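Local atomic coordinates of NDP-N-acetyl-D-galactosaminuronic acid dehydrogenase (Methanosarcina mazei Go1, PDB entry 3G79), a protein that probably oxidises UDP-N-acetyl-D-mannosamine to UDP-N-acetyl-D-mannosaminuronate in two NAD-dependent steps, as a member of the UDP-glucose/GDP-mannose dehydrogenase family. Residues I446-R450 against N451-P455. Sequence-based numbering, arbitrary orientation.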
loop_
_atom_site.group_PDB
_atom_site.type_symbol
_atom_site.label_atom_id
_atom_site.label_comp_id
_atom_site.label_asym_id
_atom_site.label_seq_id
_atom_site.Cartn_x
_atom_site.Cartn_y
_atom_site.Cartn_z
ATOM N N ILE A 446 -4.391 31.971 2.143
ATOM C CA ILE A 446 -4.426 30.761 2.982
ATOM C C ILE A 446 -3.922 29.556 2.182
ATOM O O ILE A 446 -4.402 29.310 1.097
ATOM C CB ILE A 446 -5.862 30.488 3.615
ATOM C CG1 ILE A 446 -5.874 29.250 4.509
ATOM C CG2 ILE A 446 -6.927 30.267 2.574
ATOM C CD1 ILE A 446 -5.901 29.559 5.948
ATOM N N ILE A 447 -2.958 28.820 2.742
ATOM C CA ILE A 447 -2.383 27.569 2.158
ATOM C C ILE A 447 -2.578 26.386 3.138
ATOM O O ILE A 447 -2.097 26.435 4.281
ATOM C CB ILE A 447 -0.853 27.730 1.878
ATOM C CG1 ILE A 447 -0.569 28.558 0.619
ATOM C CG2 ILE A 447 -0.260 26.415 1.503
ATOM C CD1 ILE A 447 -0.857 29.961 0.671
ATOM N N ASP A 448 -3.283 25.350 2.693
ATOM C CA ASP A 448 -3.705 24.199 3.531
ATOM C C ASP A 448 -2.927 22.922 3.274
ATOM O O ASP A 448 -2.998 22.347 2.190
ATOM C CB ASP A 448 -5.195 23.871 3.295
ATOM C CG ASP A 448 -5.774 22.889 4.343
ATOM O OD1 ASP A 448 -5.148 22.697 5.401
ATOM O OD2 ASP A 448 -6.870 22.325 4.125
ATOM N N GLY A 449 -2.210 22.454 4.285
ATOM C CA GLY A 449 -1.397 21.249 4.163
ATOM C C GLY A 449 -2.089 20.011 4.702
ATOM O O GLY A 449 -1.626 18.868 4.493
ATOM N N ARG A 450 -3.210 20.237 5.367
ATOM C CA ARG A 450 -3.886 19.193 6.108
ATOM C C ARG A 450 -5.390 19.014 5.818
ATOM O O ARG A 450 -6.073 18.364 6.573
ATOM C CB ARG A 450 -3.604 19.367 7.610
ATOM C CG ARG A 450 -2.118 19.338 7.940
ATOM C CD ARG A 450 -1.451 17.991 7.562
ATOM N NE ARG A 450 -0.026 17.977 7.898
ATOM C CZ ARG A 450 0.780 16.903 7.826
ATOM N NH1 ARG A 450 0.305 15.710 7.428
ATOM N NH2 ARG A 450 2.073 17.015 8.181
ATOM N N ASN A 451 -5.904 19.537 4.714
ATOM C CA ASN A 451 -7.304 19.288 4.357
ATOM C C ASN A 451 -8.289 19.658 5.479
ATOM O O ASN A 451 -9.243 18.943 5.692
ATOM C CB ASN A 451 -7.537 17.819 3.951
ATOM C CG ASN A 451 -8.893 17.598 3.254
ATOM O OD1 ASN A 451 -9.338 18.413 2.462
ATOM N ND2 ASN A 451 -9.552 16.497 3.565
ATOM N N VAL A 452 -8.064 20.763 6.194
ATOM C CA VAL A 452 -9.041 21.245 7.172
ATOM C C VAL A 452 -9.841 22.483 6.750
ATOM O O VAL A 452 -10.850 22.798 7.357
ATOM C CB VAL A 452 -8.395 21.515 8.539
ATOM C CG1 VAL A 452 -7.500 20.354 8.944
ATOM C CG2 VAL A 452 -7.628 22.810 8.532
ATOM N N ILE A 453 -9.392 23.181 5.712
ATOM C CA ILE A 453 -10.023 24.428 5.269
ATOM C C ILE A 453 -10.947 24.150 4.091
ATOM O O ILE A 453 -10.550 23.554 3.078
ATOM C CB ILE A 453 -8.953 25.539 4.962
ATOM C CG1 ILE A 453 -8.751 26.420 6.180
ATOM C CG2 ILE A 453 -9.391 26.517 3.932
ATOM C CD1 ILE A 453 -7.593 26.062 6.947
ATOM N N GLU A 454 -12.190 24.579 4.231
ATOM C CA GLU A 454 -13.156 24.449 3.158
ATOM C C GLU A 454 -12.911 25.606 2.194
ATOM O O GLU A 454 -13.104 26.765 2.557
ATOM C CB GLU A 454 -14.591 24.459 3.711
ATOM C CG GLU A 454 -15.624 23.773 2.804
ATOM C CD GLU A 454 -16.026 24.618 1.605
ATOM O OE1 GLU A 454 -16.608 25.704 1.817
ATOM O OE2 GLU A 454 -15.772 24.194 0.450
ATOM N N PRO A 455 -12.487 25.288 0.959
ATOM C CA PRO A 455 -12.091 26.281 -0.051
ATOM C C PRO A 455 -13.148 27.344 -0.342
ATOM O O PRO A 455 -12.816 28.532 -0.371
ATOM C CB PRO A 455 -11.837 25.447 -1.320
ATOM C CG PRO A 455 -11.692 24.035 -0.858
ATOM C CD PRO A 455 -12.463 23.906 0.437
#
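The carboxylate of D448, at the end of strand 445-448, gathers the backbone of the loop that follows it. Its OD2 accepts an almost straight hydrogen bond from the N of I453 (3.1 Å, 174°) and a weak, strongly bent one from the N of V452 (2.9 Å). OD1 takes the N of R450 at 3.1 Å, two residues on, which makes an Asx turn. The N of R450 and the N of I453 approach from opposite faces of the carboxylate, each well out of its plane. With CG anti to its own backbone N (chi1 -168°), the short side chain is carried toward the returning loop; aspartate suits the place because a carboxylate one methylene from the backbone can accept from several amides of the loop that follows. These N-H groups would also be expected to stabilise the negative charge of the buried carboxylate.

The turn itself passes through N451, whose backbone has positive phi (54°), a conformation that asparagine tolerates better than most residues with a side chain. Beside the carboxylate, CG2 of V452 lies 4.0 Å from OD1 of D448. Farther along, I446 and I453 meet tip to tip, their CD1 methyls 4.0 Å apart, a single methyl-to-methyl contact between two buried, branched aliphatic chains, I446 on the strand and I453 on the loop.

R450 extends away from the turn, its guanidinium group reaching the carbonyl oxygens of L421 and G288, while E454 caps helix 455-459 through the N of E457. Strand 445-448 runs between strands 417-420 and 464-467 in the parallel sheet of the UDP-binding domain: V420 receives D448, V452 and I453, Y465 also touches I453, and I447 packs on helix 321-345 through M336, T340 and A343.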